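PDB 1HJS: beta-1,4-galactanase, which hydrolyses the beta-1,4-galactosidic linkages of type I arabinogalactans, as a family 53 glycoside hydrolase built on a TIM barrel. Local coordinates for residues Asn134-Gly139 and Ile177-Gly182; Asn181-Gly186 and Val211-Phe216; Ile125-Val130 and Ser167-Lys172. All blocks are in the same frame, centred on the assembly; numbering follows the deposited sequence.

Contact 1. Residues Asn134-Gly139 and Ile177-Gly182; sequences NEIRAG and IHLDNG
The backbone N of Glu-135 sits over one face of the His-178 imidazole, 3.4 Å from the ring plane and out near its periphery, and Asn-134 OD1 comes in at the edge. These groups lie at the C-terminal end of strands 129-132 and 174-179, neighbours in the (beta/alpha)8 barrel of clan GH-A; Glu-135 is the proton donor, paired with the nucleophile Glu-245, as in the retaining enzymes of that clan. The Asn-134 amide, whose ND2 is hydrogen-bonded to Ala-87 O, stands almost upright to the ring, their planes 84° apart. Glu-135 runs alongside His-178, with its CG 3.4 Å from His-178 CE1; Ser-212 OG, bonded to both Glu-135 OE2 and His-178 NE2, joins their polar ends. Further out, Asp-180 OD2 meets the Arg-137 guanidinium at its edge. The Arg-137 NH1 to Asp-180 OD2 salt bridge measures 2.9 Å, but at 127° its hydrogen bond is bent and weak; a turn at chi3 brings the guanidinium round to the carboxylate. A methionine in place of Arg-137 would probably leave Asp-180 OD2 without its cationic mate. Toward helix 185-196, whose Trp-191 touches Ile-136, Ile-136 CG1 packs on Leu-179 CD1 at 4.0 Å. The backbone link is Ile-136 N to His-178 O, 3.0 Å long, with N-H...O at 147°.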
loop_
_atom_site.group_PDB
_atom_site.type_symbol
_atom_site.label_atom_id
_atom_site.label_comp_id
_atom_site.label_asym_id
_atom_site.label_seq_id
_atom_site.Cartn_x
_atom_site.Cartn_y
_atom_site.Cartn_z
ATOM N N ASN A 134 6.369 -4.837 -1.854
ATOM C CA ASN A 134 6.061 -3.532 -1.275
ATOM C C ASN A 134 7.270 -2.631 -1.500
ATOM O O ASN A 134 8.370 -2.943 -1.039
ATOM C CB ASN A 134 5.789 -3.657 0.228
ATOM C CG ASN A 134 5.356 -2.335 0.853
ATOM O OD1 ASN A 134 4.197 -1.930 0.745
ATOM N ND2 ASN A 134 6.292 -1.652 1.497
ATOM N N GLU A 135 7.058 -1.524 -2.209
ATOM C CA GLU A 135 8.121 -0.562 -2.518
ATOM C C GLU A 135 9.388 -1.270 -2.988
ATOM O O GLU A 135 10.456 -1.106 -2.398
ATOM C CB GLU A 135 8.433 0.306 -1.293
ATOM C CG GLU A 135 7.226 1.085 -0.774
ATOM C CD GLU A 135 7.602 2.148 0.243
ATOM O OE1 GLU A 135 8.658 2.000 0.889
ATOM O OE2 GLU A 135 6.838 3.122 0.408
ATOM N N ILE A 136 9.268 -2.037 -4.068
ATOM C CA ILE A 136 10.405 -2.791 -4.586
ATOM C C ILE A 136 11.293 -1.992 -5.536
ATOM O O ILE A 136 11.828 -2.529 -6.509
ATOM C CB ILE A 136 9.928 -4.087 -5.283
ATOM C CG1 ILE A 136 8.925 -3.761 -6.395
ATOM C CG2 ILE A 136 9.288 -5.014 -4.255
ATOM C CD1 ILE A 136 8.501 -4.987 -7.208
ATOM N N ARG A 137 11.462 -0.708 -5.227
ATOM C CA ARG A 137 12.279 0.201 -6.031
ATOM C C ARG A 137 13.751 -0.216 -6.079
ATOM O O ARG A 137 14.476 0.125 -7.020
ATOM C CB ARG A 137 12.170 1.612 -5.463
ATOM C CG ARG A 137 12.851 2.678 -6.290
ATOM C CD ARG A 137 13.255 3.821 -5.374
ATOM N NE ARG A 137 14.543 3.573 -4.750
ATOM C CZ ARG A 137 14.954 4.132 -3.617
ATOM N NH1 ARG A 137 14.172 4.975 -2.953
ATOM N NH2 ARG A 137 16.170 3.869 -3.164
ATOM N N ALA A 138 14.202 -0.927 -5.052
ATOM C CA ALA A 138 15.580 -1.406 -5.015
ATOM C C ALA A 138 15.547 -2.930 -5.141
ATOM O O ALA A 138 16.483 -3.626 -4.751
ATOM C CB ALA A 138 16.255 -0.986 -3.710
ATOM N N GLY A 139 14.446 -3.437 -5.691
ATOM C CA GLY A 139 14.291 -4.867 -5.873
ATOM C C GLY A 139 13.572 -5.535 -4.717
ATOM O O GLY A 139 12.927 -4.871 -3.893
ATOM N N ILE A 177 2.331 -3.593 -9.078
ATOM C CA ILE A 177 3.751 -3.468 -8.779
ATOM C C ILE A 177 3.794 -2.121 -8.070
ATOM O O ILE A 177 3.259 -1.125 -8.569
ATOM C CB ILE A 177 4.623 -3.448 -10.049
ATOM C CG1 ILE A 177 4.704 -4.866 -10.627
ATOM C CG2 ILE A 177 6.021 -2.936 -9.718
ATOM C CD1 ILE A 177 5.475 -4.966 -11.941
ATOM N N HIS A 178 4.422 -2.103 -6.900
ATOM C CA HIS A 178 4.478 -0.915 -6.061
ATOM C C HIS A 178 5.885 -0.386 -5.790
ATOM O O HIS A 178 6.723 -1.090 -5.232
ATOM C CB HIS A 178 3.780 -1.246 -4.730
ATOM C CG HIS A 178 3.910 -0.187 -3.679
ATOM N ND1 HIS A 178 3.789 -0.465 -2.333
ATOM C CD2 HIS A 178 4.139 1.145 -3.769
ATOM C CE1 HIS A 178 3.941 0.650 -1.640
ATOM N NE2 HIS A 178 4.155 1.641 -2.488
ATOM N N LEU A 179 6.118 0.865 -6.187
ATOM C CA LEU A 179 7.393 1.550 -5.982
ATOM C C LEU A 179 7.162 2.765 -5.076
ATOM O O LEU A 179 6.056 3.304 -5.014
ATOM C CB LEU A 179 7.959 2.030 -7.326
ATOM C CG LEU A 179 8.834 1.081 -8.152
ATOM C CD1 LEU A 179 8.245 -0.308 -8.191
ATOM C CD2 LEU A 179 9.014 1.665 -9.553
ATOM N N ASP A 180 8.203 3.194 -4.372
ATOM C CA ASP A 180 8.084 4.359 -3.498
ATOM C C ASP A 180 8.291 5.636 -4.320
ATOM O O ASP A 180 8.422 5.580 -5.545
ATOM C CB ASP A 180 9.131 4.279 -2.384
ATOM C CG ASP A 180 10.544 4.473 -2.896
ATOM O OD1 ASP A 180 10.855 3.974 -3.998
ATOM O OD2 ASP A 180 11.348 5.122 -2.192
ATOM N N ASN A 181 8.309 6.780 -3.638
ATOM C CA ASN A 181 8.521 8.084 -4.271
ATOM C C ASN A 181 7.812 8.280 -5.615
ATOM O O ASN A 181 8.456 8.471 -6.655
ATOM C CB ASN A 181 10.026 8.340 -4.444
ATOM C CG ASN A 181 10.776 8.353 -3.119
ATOM O OD1 ASN A 181 10.202 8.655 -2.071
ATOM N ND2 ASN A 181 12.068 8.038 -3.163
ATOM N N GLY A 182 6.483 8.260 -5.585
ATOM C CA GLY A 182 5.710 8.429 -6.802
ATOM C C GLY A 182 5.983 9.720 -7.548
ATOM O O GLY A 182 5.694 9.820 -8.742
#

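Contact 2. Residues Asn181-Gly186 and Val211-Phe216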
loop_
_atom_site.group_PDB
_atom_site.type_symbol
_atom_site.label_atom_id
_atom_site.label_comp_id
_atom_site.label_asym_id
_atom_site.label_seq_id
_atom_site.Cartn_x
_atom_site.Cartn_y
_atom_site.Cartn_z
ATOM N N ASN A 181 8.309 6.780 -3.638
ATOM C CA ASN A 181 8.521 8.084 -4.271
ATOM C C ASN A 181 7.812 8.280 -5.615
ATOM O O ASN A 181 8.456 8.471 -6.655
ATOM C CB ASN A 181 10.026 8.340 -4.444
ATOM C CG ASN A 181 10.776 8.353 -3.119
ATOM O OD1 ASN A 181 10.202 8.655 -2.071
ATOM N ND2 ASN A 181 12.068 8.038 -3.163
ATOM N N GLY A 182 6.483 8.260 -5.585
ATOM C CA GLY A 182 5.710 8.429 -6.802
ATOM C C GLY A 182 5.983 9.720 -7.548
ATOM O O GLY A 182 5.694 9.820 -8.742
ATOM N N TRP A 183 6.535 10.709 -6.850
ATOM C CA TRP A 183 6.841 12.003 -7.454
ATOM C C TRP A 183 8.119 11.971 -8.289
ATOM O O TRP A 183 8.358 12.867 -9.097
ATOM C CB TRP A 183 7.010 13.061 -6.361
ATOM C CG TRP A 183 7.996 12.649 -5.306
ATOM C CD1 TRP A 183 7.718 11.998 -4.136
ATOM C CD2 TRP A 183 9.420 12.804 -5.350
ATOM N NE1 TRP A 183 8.878 11.739 -3.451
ATOM C CE2 TRP A 183 9.939 12.224 -4.171
ATOM C CE3 TRP A 183 10.309 13.376 -6.271
ATOM C CZ2 TRP A 183 11.308 12.200 -3.886
ATOM C CZ3 TRP A 183 11.676 13.351 -5.986
ATOM C CH2 TRP A 183 12.158 12.767 -4.802
ATOM N N ASP A 184 8.934 10.942 -8.079
ATOM C CA ASP A 184 10.214 10.803 -8.774
ATOM C C ASP A 184 10.097 10.062 -10.103
ATOM O O ASP A 184 10.348 8.858 -10.170
ATOM C CB ASP A 184 11.204 10.077 -7.857
ATOM C CG ASP A 184 12.619 10.063 -8.407
ATOM O OD1 ASP A 184 12.832 10.525 -9.545
ATOM O OD2 ASP A 184 13.521 9.579 -7.687
ATOM N N TRP A 185 9.726 10.785 -11.157
ATOM C CA TRP A 185 9.581 10.189 -12.482
ATOM C C TRP A 185 10.857 9.487 -12.944
ATOM O O TRP A 185 10.807 8.370 -13.466
ATOM C CB TRP A 185 9.181 11.260 -13.510
ATOM C CG TRP A 185 9.351 10.826 -14.946
ATOM C CD1 TRP A 185 10.131 11.428 -15.896
ATOM C CD2 TRP A 185 8.744 9.694 -15.586
ATOM N NE1 TRP A 185 10.048 10.739 -17.086
ATOM C CE2 TRP A 185 9.203 9.671 -16.923
ATOM C CE3 TRP A 185 7.855 8.696 -15.162
ATOM C CZ2 TRP A 185 8.803 8.692 -17.838
ATOM C CZ3 TRP A 185 7.456 7.719 -16.073
ATOM C CH2 TRP A 185 7.931 7.726 -17.396
ATOM N N GLY A 186 11.997 10.144 -12.754
ATOM C CA GLY A 186 13.259 9.552 -13.172
ATOM C C GLY A 186 13.446 8.134 -12.660
ATOM O O GLY A 186 13.853 7.239 -13.404
ATOM N N VAL A 211 2.140 3.755 -6.217
ATOM C CA VAL A 211 3.249 4.555 -5.725
ATOM C C VAL A 211 2.952 5.067 -4.328
ATOM O O VAL A 211 1.793 5.284 -3.969
ATOM C CB VAL A 211 3.511 5.792 -6.616
ATOM C CG1 VAL A 211 3.817 5.358 -8.040
ATOM C CG2 VAL A 211 2.306 6.728 -6.587
ATOM N N SER A 212 4.005 5.239 -3.537
ATOM C CA SER A 212 3.856 5.801 -2.204
ATOM C C SER A 212 4.065 7.298 -2.433
ATOM O O SER A 212 4.828 7.690 -3.319
ATOM C CB SER A 212 4.939 5.281 -1.256
ATOM O OG SER A 212 4.843 3.879 -1.064
ATOM N N PHE A 213 3.375 8.129 -1.661
ATOM C CA PHE A 213 3.527 9.570 -1.785
ATOM C C PHE A 213 3.370 10.196 -0.411
ATOM O O PHE A 213 2.256 10.304 0.111
ATOM C CB PHE A 213 2.487 10.162 -2.743
ATOM C CG PHE A 213 2.617 11.651 -2.923
ATOM C CD1 PHE A 213 3.717 12.189 -3.588
ATOM C CD2 PHE A 213 1.662 12.515 -2.402
ATOM C CE1 PHE A 213 3.862 13.573 -3.730
ATOM C CE2 PHE A 213 1.794 13.901 -2.537
ATOM C CZ PHE A 213 2.898 14.431 -3.202
ATOM N N TYR A 214 4.499 10.593 0.170
ATOM C CA TYR A 214 4.535 11.210 1.492
ATOM C C TYR A 214 5.129 12.613 1.368
ATOM O O TYR A 214 6.028 12.849 0.554
ATOM C CB TYR A 214 5.385 10.363 2.438
ATOM C CG TYR A 214 4.735 9.060 2.853
ATOM C CD1 TYR A 214 3.684 9.044 3.769
ATOM C CD2 TYR A 214 5.181 7.842 2.340
ATOM C CE1 TYR A 214 3.096 7.847 4.170
ATOM C CE2 TYR A 214 4.596 6.634 2.737
ATOM C CZ TYR A 214 3.559 6.648 3.652
ATOM O OH TYR A 214 2.988 5.467 4.074
ATOM N N PRO A 215 4.642 13.560 2.178
ATOM C CA PRO A 215 5.153 14.931 2.113
ATOM C C PRO A 215 6.309 15.261 3.049
ATOM O O PRO A 215 6.896 16.337 2.942
ATOM C CB PRO A 215 3.919 15.752 2.454
ATOM C CG PRO A 215 3.310 14.920 3.572
ATOM C CD PRO A 215 3.429 13.490 3.021
ATOM N N PHE A 216 6.652 14.346 3.948
ATOM C CA PHE A 216 7.692 14.622 4.932
ATOM C C PHE A 216 9.022 13.876 4.865
ATOM O O PHE A 216 9.704 13.748 5.882
ATOM C CB PHE A 216 7.098 14.464 6.336
ATOM C CG PHE A 216 6.152 13.308 6.465
ATOM C CD1 PHE A 216 6.567 12.011 6.176
ATOM C CD2 PHE A 216 4.841 13.513 6.875
ATOM C CE1 PHE A 216 5.684 10.928 6.294
ATOM C CE2 PHE A 216 3.952 12.437 6.997
ATOM C CZ PHE A 216 4.377 11.145 6.706
HETATM O O HOH W 1 9.103 11.492 -0.410
#
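The side chains of Trp-183 and Phe-213 run at about a right angle to each other; Phe-213 CD1 lies at the indole edge, 4.0 Å from Trp-183 CD1. The pair joins the loop leading into helix 185-196 to the end of strand 208-212, within the beta-alpha-beta unit of strand 174-179, helix 185-196 and strand 208-212 of the TIM barrel. Phe-213 reaches the indole with its CG anti to the backbone N (chi1 -179°), and its ring also touches Phe-276 and Val-280 of helix 270-285. One indole face is overlain near its rim by Asn-181 CB and Asp-184 CB, the end residues of a type I turn; Asp-184 is also the N-cap of helix 185-196. Within that turn Gly-182 is pressed on Val-211, Gly-182 CA being 3.4 Å from Val-211 CB; a side-chain carbon at the glycine would clash with Val-211 CG2, which explains its fit here. The same glycine fixes the backbones together, Gly-182 N giving a straight bond (167°) of 2.9 Å to Ser-212 O. At the rim of the indole, Trp-183 NE1 donates to a water at 3.1 Å, and this water also lies within weak reach of Asn-181 OD1 and Tyr-214 O.

Contact 3. Residues Ile125-Val130 and Ser167-Lys172; sequences IQPTIV and SSLSPK
Gln-126 and Leu-169 carry most of this contact, and no direct hydrogen bond crosses it. The CG of Gln-126 lies against a backbone carbonyl, 3.2 Å from Ser-170 O, and against the ring of Pro-171, whose CD is 4.0 Å away. A bend at chi2 (82°) brings the amide of Gln-126 round to helix 102-122, where its NE2 finds Gln-121 OE1 while still close to Ser-170 O. Leu-169 works with a single methyl: CD2 approaches Ile-125 O to 3.5 Å and also meets Pro-127 CD at 4.0 Å, the side chains of Leu-169 and Pro-127 crossing at about a right angle. A water links the two segments, donating to Pro-127 O and to Pro-171 O, each at 2.8 Å.

Around this first shell, the 167-172 turn is held by its own lysine. Lys-172 NZ grips two carbonyls, Ser-167 O at 2.7 Å and Leu-169 O at 2.9 Å, while a cis peptide precedes Pro-171. Farther out, Gln-121 OE1 also accepts from Ser-170 N, and Asn-118 OD1 from Ser-168 N, so helix 102-122 positions both sides. The segments hold the loop and first residues of strand 129-132 and the loop before strand 174-179, at the N-terminal end of the TIM barrel, the end remote from the catalytic residues.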
loop_
_atom_site.group_PDB
_atom_site.type_symbol
_atom_site.label_atom_id
_atom_site.label_comp_id
_atom_site.label_asym_id
_atom_site.label_seq_id
_atom_site.Cartn_x
_atom_site.Cartn_y
_atom_site.Cartn_z
ATOM N N ILE A 125 -12.129 -15.127 0.417
ATOM C CA ILE A 125 -11.554 -13.802 0.214
ATOM C C ILE A 125 -10.946 -13.652 -1.179
ATOM O O ILE A 125 -9.964 -14.314 -1.508
ATOM C CB ILE A 125 -10.447 -13.505 1.259
ATOM C CG1 ILE A 125 -11.011 -13.635 2.679
ATOM C CG2 ILE A 125 -9.870 -12.111 1.032
ATOM C CD1 ILE A 125 -12.163 -12.696 2.979
ATOM N N GLN A 126 -11.548 -12.793 -1.996
ATOM C CA GLN A 126 -11.035 -12.523 -3.332
ATOM C C GLN A 126 -10.602 -11.064 -3.356
ATOM O O GLN A 126 -11.397 -10.174 -3.650
ATOM C CB GLN A 126 -12.107 -12.750 -4.405
ATOM C CG GLN A 126 -12.539 -14.197 -4.597
ATOM C CD GLN A 126 -13.577 -14.639 -3.581
ATOM O OE1 GLN A 126 -14.484 -13.879 -3.236
ATOM N NE2 GLN A 126 -13.461 -15.878 -3.113
ATOM N N PRO A 127 -9.330 -10.796 -3.028
ATOM C CA PRO A 127 -8.885 -9.399 -3.043
ATOM C C PRO A 127 -9.089 -8.734 -4.397
ATOM O O PRO A 127 -8.994 -9.381 -5.441
ATOM C CB PRO A 127 -7.406 -9.491 -2.637
ATOM C CG PRO A 127 -7.016 -10.890 -2.985
ATOM C CD PRO A 127 -8.237 -11.708 -2.650
ATOM N N THR A 128 -9.395 -7.443 -4.380
ATOM C CA THR A 128 -9.592 -6.714 -5.624
ATOM C C THR A 128 -8.229 -6.319 -6.180
ATOM O O THR A 128 -8.071 -6.123 -7.381
ATOM C CB THR A 128 -10.444 -5.448 -5.401
ATOM O OG1 THR A 128 -9.926 -4.715 -4.285
ATOM C CG2 THR A 128 -11.889 -5.827 -5.122
ATOM N N ILE A 129 -7.247 -6.225 -5.287
ATOM C CA ILE A 129 -5.886 -5.849 -5.660
ATOM C C ILE A 129 -4.857 -6.666 -4.887
ATOM O O ILE A 129 -5.034 -6.954 -3.703
ATOM C CB ILE A 129 -5.601 -4.355 -5.344
ATOM C CG1 ILE A 129 -6.591 -3.457 -6.083
ATOM C CG2 ILE A 129 -4.161 -4.001 -5.734
ATOM C CD1 ILE A 129 -6.442 -1.978 -5.734
ATOM N N VAL A 130 -3.779 -7.038 -5.568
ATOM C CA VAL A 130 -2.688 -7.765 -4.936
ATOM C C VAL A 130 -1.390 -7.164 -5.452
ATOM O O VAL A 130 -1.171 -7.118 -6.659
ATOM C CB VAL A 130 -2.685 -9.271 -5.298
ATOM C CG1 VAL A 130 -1.432 -9.937 -4.733
ATOM C CG2 VAL A 130 -3.933 -9.948 -4.746
ATOM N N SER A 167 -3.750 -19.439 -9.623
ATOM C CA SER A 167 -4.504 -19.748 -8.408
ATOM C C SER A 167 -5.992 -19.924 -8.671
ATOM O O SER A 167 -6.478 -19.668 -9.775
ATOM C CB SER A 167 -4.317 -18.643 -7.367
ATOM O OG SER A 167 -5.070 -17.497 -7.718
ATOM N N SER A 168 -6.708 -20.346 -7.633
ATOM C CA SER A 168 -8.146 -20.570 -7.720
ATOM C C SER A 168 -8.963 -19.320 -7.406
ATOM O O SER A 168 -10.190 -19.379 -7.369
ATOM C CB SER A 168 -8.554 -21.689 -6.765
ATOM O OG SER A 168 -8.244 -21.327 -5.428
ATOM N N LEU A 169 -8.290 -18.196 -7.170
ATOM C CA LEU A 169 -8.992 -16.954 -6.871
ATOM C C LEU A 169 -9.979 -16.633 -7.982
ATOM O O LEU A 169 -9.602 -16.536 -9.152
ATOM C CB LEU A 169 -8.001 -15.791 -6.716
ATOM C CG LEU A 169 -7.223 -15.715 -5.397
ATOM C CD1 LEU A 169 -6.151 -14.631 -5.493
ATOM C CD2 LEU A 169 -8.182 -15.412 -4.252
ATOM N N SER A 170 -11.245 -16.463 -7.614
ATOM C CA SER A 170 -12.275 -16.149 -8.595
ATOM C C SER A 170 -13.333 -15.240 -7.974
ATOM O O SER A 170 -14.060 -15.648 -7.067
ATOM C CB SER A 170 -12.926 -17.439 -9.103
ATOM O OG SER A 170 -13.826 -17.173 -10.165
ATOM N N PRO A 171 -13.438 -13.997 -8.468
ATOM C CA PRO A 171 -12.631 -13.445 -9.563
ATOM C C PRO A 171 -11.170 -13.183 -9.207
ATOM O O PRO A 171 -10.799 -13.136 -8.033
ATOM C CB PRO A 171 -13.374 -12.162 -9.915
ATOM C CG PRO A 171 -13.869 -11.712 -8.576
ATOM C CD PRO A 171 -14.402 -12.996 -7.974
ATOM N N LYS A 172 -10.347 -13.020 -10.239
ATOM C CA LYS A 172 -8.924 -12.736 -10.069
ATOM C C LYS A 172 -8.736 -11.290 -9.631
ATOM O O LYS A 172 -9.543 -10.422 -9.958
ATOM C CB LYS A 172 -8.178 -12.927 -11.391
ATOM C CG LYS A 172 -7.207 -14.081 -11.403
ATOM C CD LYS A 172 -7.940 -15.372 -11.229
ATOM C CE LYS A 172 -6.995 -16.550 -11.186
ATOM N NZ LYS A 172 -7.816 -17.782 -11.071
HETATM O O HOH W 2 -9.145 -12.156 -6.001
#

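All three contacts involve the closed parallel barrel, but at its two ends. Contacts 1 and 2 sit at the catalytic end with centres about 10 Å apart; they share Asn-181 and Gly-182, and Ser-212 of contact 2 meets Glu-135 and His-178 of contact 1. Contact 3 lies at the other end, its centre about 22 Å from that of contact 1 and 28 Å from that of contact 2. Along the chain, the segments of contacts 3 and 1 alternate, whereas contact 3 closes before contact 2 opens. Strands 129-132 and 174-179 run from contact 3, where the chain enters them, to contact 1, where it leaves them, and the next strand, 208-212, brings in contact 2.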